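Local coordinates for putative exported protein (Bordetella pertussis Tohama I, PDB 2PFZ) that binds pyroglutamic acid as a periplasmic solute receptor, probably delivering it to a tripartite ATP-independent (TRAP) transporter, at residues A[105-117]-A[207-219]. Sequence-based numbering, arbitrary orientation.
Sequences KLASQGMMLLYSV and KNAVLVNKKAFDA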
loop_
_atom_site.group_PDB
_atom_site.type_symbol
_atom_site.label_atom_id
_atom_site.label_comp_id
_atom_site.label_asym_id
_atom_site.label_seq_id
_atom_site.Cartn_x
_atom_site.Cartn_y
_atom_site.Cartn_z
ATOM N N LYS A 105 -7.936 -15.033 6.846
ATOM C CA LYS A 105 -8.051 -14.072 7.940
ATOM C C LYS A 105 -9.249 -13.155 7.750
ATOM O O LYS A 105 -10.006 -12.930 8.687
ATOM C CB LYS A 105 -6.756 -13.253 8.092
ATOM C CG LYS A 105 -6.829 -12.134 9.152
ATOM C CD LYS A 105 -6.757 -12.722 10.560
ATOM C CE LYS A 105 -7.061 -11.661 11.615
ATOM N NZ LYS A 105 -7.128 -12.349 12.922
ATOM N N LEU A 106 -9.432 -12.644 6.535
ATOM C CA LEU A 106 -10.563 -11.768 6.265
ATOM C C LEU A 106 -11.885 -12.510 6.457
ATOM O O LEU A 106 -12.848 -11.947 7.007
ATOM C CB LEU A 106 -10.480 -11.185 4.854
ATOM C CG LEU A 106 -9.495 -10.020 4.633
ATOM C CD1 LEU A 106 -9.299 -9.818 3.138
ATOM C CD2 LEU A 106 -9.956 -8.728 5.308
ATOM N N ALA A 107 -11.926 -13.763 6.011
ATOM C CA ALA A 107 -13.136 -14.588 6.192
ATOM C C ALA A 107 -13.555 -14.776 7.651
ATOM O O ALA A 107 -14.770 -14.760 7.940
ATOM C CB ALA A 107 -13.015 -15.917 5.491
ATOM N N SER A 108 -12.576 -14.929 8.553
ATOM C CA SER A 108 -12.810 -15.047 10.010
ATOM C C SER A 108 -13.492 -13.823 10.624
ATOM O O SER A 108 -13.998 -13.885 11.753
ATOM C CB SER A 108 -11.500 -15.325 10.759
ATOM O OG SER A 108 -10.725 -14.138 10.869
ATOM N N GLN A 109 -13.492 -12.710 9.889
ATOM C CA GLN A 109 -14.139 -11.472 10.316
ATOM C C GLN A 109 -15.223 -11.033 9.321
ATOM O O GLN A 109 -15.541 -9.852 9.219
ATOM C CB GLN A 109 -13.101 -10.345 10.497
ATOM C CG GLN A 109 -12.053 -10.603 11.579
ATOM C CD GLN A 109 -10.955 -9.532 11.624
ATOM O OE1 GLN A 109 -10.784 -8.735 10.681
ATOM N NE2 GLN A 109 -10.186 -9.527 12.722
ATOM N N GLY A 110 -15.757 -11.980 8.555
ATOM C CA GLY A 110 -16.879 -11.706 7.652
ATOM C C GLY A 110 -16.598 -10.830 6.442
ATOM O O GLY A 110 -17.513 -10.159 5.949
ATOM N N MET A 111 -15.355 -10.833 5.948
ATOM C CA MET A 111 -15.005 -10.051 4.750
ATOM C C MET A 111 -14.410 -10.894 3.629
ATOM O O MET A 111 -13.863 -11.975 3.867
ATOM C CB MET A 111 -14.036 -8.903 5.101
ATOM C CG MET A 111 -14.675 -7.881 6.017
ATOM S SD MET A 111 -13.564 -6.593 6.533
ATOM C CE MET A 111 -12.752 -7.383 7.917
ATOM N N MET A 112 -14.529 -10.379 2.414
ATOM C CA MET A 112 -13.895 -10.958 1.237
ATOM C C MET A 112 -12.827 -10.048 0.666
ATOM O O MET A 112 -12.953 -8.825 0.708
ATOM C CB MET A 112 -14.925 -11.192 0.143
ATOM C CG MET A 112 -16.089 -11.961 0.612
ATOM S SD MET A 112 -17.427 -11.963 -0.584
ATOM C CE MET A 112 -16.485 -12.158 -2.104
ATOM N N LEU A 113 -11.791 -10.664 0.109
ATOM C CA LEU A 113 -10.781 -9.929 -0.665
ATOM C C LEU A 113 -11.221 -9.854 -2.114
ATOM O O LEU A 113 -11.288 -10.877 -2.814
ATOM C CB LEU A 113 -9.421 -10.610 -0.573
ATOM C CG LEU A 113 -8.274 -10.020 -1.417
ATOM C CD1 LEU A 113 -7.993 -8.558 -1.053
ATOM C CD2 LEU A 113 -7.019 -10.879 -1.262
ATOM N N LEU A 114 -11.502 -8.655 -2.586
ATOM C CA LEU A 114 -11.945 -8.516 -3.970
ATOM C C LEU A 114 -10.758 -8.440 -4.924
ATOM O O LEU A 114 -10.684 -9.188 -5.883
ATOM C CB LEU A 114 -12.920 -7.341 -4.147
ATOM C CG LEU A 114 -13.537 -7.254 -5.556
ATOM C CD1 LEU A 114 -14.478 -8.436 -5.811
ATOM C CD2 LEU A 114 -14.268 -5.979 -5.756
ATOM N N TYR A 115 -9.846 -7.521 -4.672
ATOM C CA TYR A 115 -8.604 -7.463 -5.423
ATOM C C TYR A 115 -7.558 -6.682 -4.644
ATOM O O TYR A 115 -7.897 -5.986 -3.700
ATOM C CB TYR A 115 -8.830 -6.878 -6.794
ATOM C CG TYR A 115 -9.108 -5.397 -6.864
ATOM C CD1 TYR A 115 -10.422 -4.908 -6.849
ATOM C CD2 TYR A 115 -8.054 -4.471 -7.008
ATOM C CE1 TYR A 115 -10.681 -3.549 -6.969
ATOM C CE2 TYR A 115 -8.312 -3.099 -7.142
ATOM C CZ TYR A 115 -9.631 -2.654 -7.111
ATOM O OH TYR A 115 -9.905 -1.305 -7.232
ATOM N N SER A 116 -6.291 -6.846 -5.019
ATOM C CA SER A 116 -5.195 -6.189 -4.308
ATOM C C SER A 116 -4.181 -5.685 -5.332
ATOM O O SER A 116 -3.858 -6.415 -6.281
ATOM C CB SER A 116 -4.521 -7.170 -3.340
ATOM O OG SER A 116 -3.497 -6.553 -2.535
ATOM N N VAL A 117 -3.734 -4.431 -5.183
ATOM C CA VAL A 117 -2.721 -3.921 -6.091
ATOM C C VAL A 117 -1.549 -3.256 -5.399
ATOM O O VAL A 117 -1.714 -2.603 -4.389
ATOM C CB VAL A 117 -3.244 -3.137 -7.363
ATOM C CG1 VAL A 117 -4.799 -3.109 -7.545
ATOM C CG2 VAL A 117 -2.548 -1.813 -7.613
ATOM N N LYS A 207 0.865 -3.241 -0.719
ATOM C CA LYS A 207 -0.386 -3.309 -1.497
ATOM C C LYS A 207 -1.549 -2.644 -0.784
ATOM O O LYS A 207 -1.622 -2.659 0.444
ATOM C CB LYS A 207 -0.757 -4.766 -1.808
ATOM C CG LYS A 207 0.321 -5.550 -2.606
ATOM C CD LYS A 207 -0.165 -6.955 -3.068
ATOM C CE LYS A 207 -0.512 -7.839 -1.880
ATOM N NZ LYS A 207 0.633 -7.939 -0.915
ATOM N N ASN A 208 -2.445 -2.064 -1.571
ATOM C CA ASN A 208 -3.827 -1.818 -1.125
ATOM C C ASN A 208 -4.678 -3.038 -1.419
ATOM O O ASN A 208 -4.304 -3.872 -2.254
ATOM C CB ASN A 208 -4.390 -0.571 -1.812
ATOM C CG ASN A 208 -3.765 0.700 -1.286
ATOM O OD1 ASN A 208 -2.972 0.668 -0.341
ATOM N ND2 ASN A 208 -4.105 1.827 -1.893
ATOM N N ALA A 209 -5.819 -3.149 -0.745
ATOM C CA ALA A 209 -6.743 -4.232 -0.988
ATOM C C ALA A 209 -8.134 -3.652 -0.928
ATOM O O ALA A 209 -8.452 -2.828 -0.057
ATOM C CB ALA A 209 -6.610 -5.327 0.080
ATOM N N VAL A 210 -8.973 -4.110 -1.847
ATOM C CA VAL A 210 -10.380 -3.741 -1.796
ATOM C C VAL A 210 -11.117 -4.912 -1.144
ATOM O O VAL A 210 -11.072 -6.040 -1.647
ATOM C CB VAL A 210 -10.919 -3.423 -3.189
ATOM C CG1 VAL A 210 -12.451 -3.243 -3.149
ATOM C CG2 VAL A 210 -10.227 -2.157 -3.723
ATOM N N LEU A 211 -11.743 -4.623 -0.004
ATOM C CA LEU A 211 -12.432 -5.607 0.822
ATOM C C LEU A 211 -13.914 -5.410 0.648
ATOM O O LEU A 211 -14.368 -4.298 0.409
ATOM C CB LEU A 211 -12.105 -5.401 2.295
ATOM C CG LEU A 211 -10.652 -5.193 2.722
ATOM C CD1 LEU A 211 -10.597 -5.150 4.267
ATOM C CD2 LEU A 211 -9.745 -6.289 2.174
ATOM N N VAL A 212 -14.648 -6.508 0.782
ATOM C CA VAL A 212 -16.099 -6.515 0.634
ATOM C C VAL A 212 -16.697 -7.201 1.860
ATOM O O VAL A 212 -16.204 -8.255 2.318
ATOM C CB VAL A 212 -16.526 -7.275 -0.668
ATOM C CG1 VAL A 212 -18.045 -7.427 -0.741
ATOM C CG2 VAL A 212 -16.050 -6.551 -1.908
ATOM N N ASN A 213 -17.753 -6.605 2.409
ATOM C CA ASN A 213 -18.518 -7.257 3.469
ATOM C C ASN A 213 -19.319 -8.470 2.931
ATOM O O ASN A 213 -20.116 -8.323 1.987
ATOM C CB ASN A 213 -19.454 -6.251 4.154
ATOM C CG ASN A 213 -20.244 -6.877 5.285
ATOM O OD1 ASN A 213 -21.313 -7.467 5.065
ATOM N ND2 ASN A 213 -19.728 -6.754 6.505
ATOM N N LYS A 214 -19.098 -9.652 3.514
ATOM C CA LYS A 214 -19.736 -10.898 3.017
ATOM C C LYS A 214 -21.266 -10.799 3.018
ATOM O O LYS A 214 -21.934 -11.208 2.055
ATOM C CB LYS A 214 -19.350 -12.114 3.884
ATOM C CG LYS A 214 -17.880 -12.423 3.971
ATOM C CD LYS A 214 -17.451 -13.485 2.949
ATOM C CE LYS A 214 -16.154 -14.203 3.324
ATOM N NZ LYS A 214 -15.983 -15.403 2.366
ATOM N N LYS A 215 -21.826 -10.274 4.108
ATOM C CA LYS A 215 -23.296 -10.115 4.200
ATOM C C LYS A 215 -23.833 -9.217 3.084
ATOM O O LYS A 215 -24.865 -9.524 2.478
ATOM C CB LYS A 215 -23.696 -9.566 5.574
ATOM C CG LYS A 215 -23.675 -10.599 6.678
ATOM C CD LYS A 215 -24.372 -10.026 7.914
ATOM C CE LYS A 215 -24.009 -10.828 9.155
ATOM N NZ LYS A 215 -24.552 -10.150 10.374
ATOM N N ALA A 216 -23.121 -8.129 2.795
ATOM C CA ALA A 216 -23.518 -7.212 1.721
ATOM C C ALA A 216 -23.434 -7.906 0.358
ATOM O O ALA A 216 -24.296 -7.711 -0.513
ATOM C CB ALA A 216 -22.653 -5.962 1.738
ATOM N N PHE A 217 -22.382 -8.700 0.168
ATOM C CA PHE A 217 -22.173 -9.443 -1.076
ATOM C C PHE A 217 -23.325 -10.448 -1.304
ATOM O O PHE A 217 -23.892 -10.542 -2.416
ATOM C CB PHE A 217 -20.828 -10.163 -0.985
ATOM C CG PHE A 217 -20.495 -10.989 -2.192
ATOM C CD1 PHE A 217 -20.012 -10.382 -3.345
ATOM C CD2 PHE A 217 -20.663 -12.374 -2.164
ATOM C CE1 PHE A 217 -19.713 -11.145 -4.500
ATOM C CE2 PHE A 217 -20.362 -13.151 -3.287
ATOM C CZ PHE A 217 -19.867 -12.532 -4.458
ATOM N N ASP A 218 -23.644 -11.173 -0.230
ATOM C CA ASP A 218 -24.640 -12.242 -0.202
ATOM C C ASP A 218 -26.052 -11.781 -0.539
ATOM O O ASP A 218 -26.882 -12.577 -1.034
ATOM C CB ASP A 218 -24.631 -12.906 1.178
ATOM C CG ASP A 218 -23.494 -13.897 1.342
ATOM O OD1 ASP A 218 -22.744 -14.127 0.374
ATOM O OD2 ASP A 218 -23.346 -14.447 2.455
ATOM N N ALA A 219 -26.328 -10.508 -0.260
ATOM C CA ALA A 219 -27.628 -9.914 -0.540
ATOM C C ALA A 219 -27.855 -9.674 -2.030
ATOM O O ALA A 219 -29.000 -9.501 -2.463
ATOM C CB ALA A 219 -27.800 -8.619 0.241
HETATM O O HOH W 1 -20.070 -10.241 6.722
HETATM O O HOH W 2 -6.438 -2.978 -4.156
#
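M112 sets CG beside its backbone N (chi1 -52°) and bends at chi3, which lays its thioether over one face of the F217 ring. SD lies over the face but displaced toward the rim, 3.6 Å from F217 CG. CE stands 3.9 Å from the ring centroid, almost on the normal. This is a Met-aromatic contact joined by a CH-pi contact. With CG between its backbone N and carbonyl carbon (chi1 72°), Y115 turns its ring back over V210, whose CG2 makes a CH-pi contact with one face, 3.5 Å from Y115 CZ. Strands 111-117 and 207-213 pair antiparallel; 207-213 is the middle strand of three. M112 and V212 exchange two backbone bonds. A classic beta bulge follows, with L114 and Y115 both facing V210: L114 N donates to V210 O, and V210 N to Y115 O, each at 2.8 Å. On the face carrying M111, L113 and L211, L211 CD2 meets L106 CD1 of helix 88-107 at 3.7 Å. S116 OG and V117 N reach N208 O from opposite faces of its plane, with OG at 2.8 Å. N208 OD1 accepts from W119 NE1, and W119 lines the pyroglutamate pocket. Apolar side chains thus pack along both faces, while doubly gripped N208 lies near the ligand and probably helps position W119.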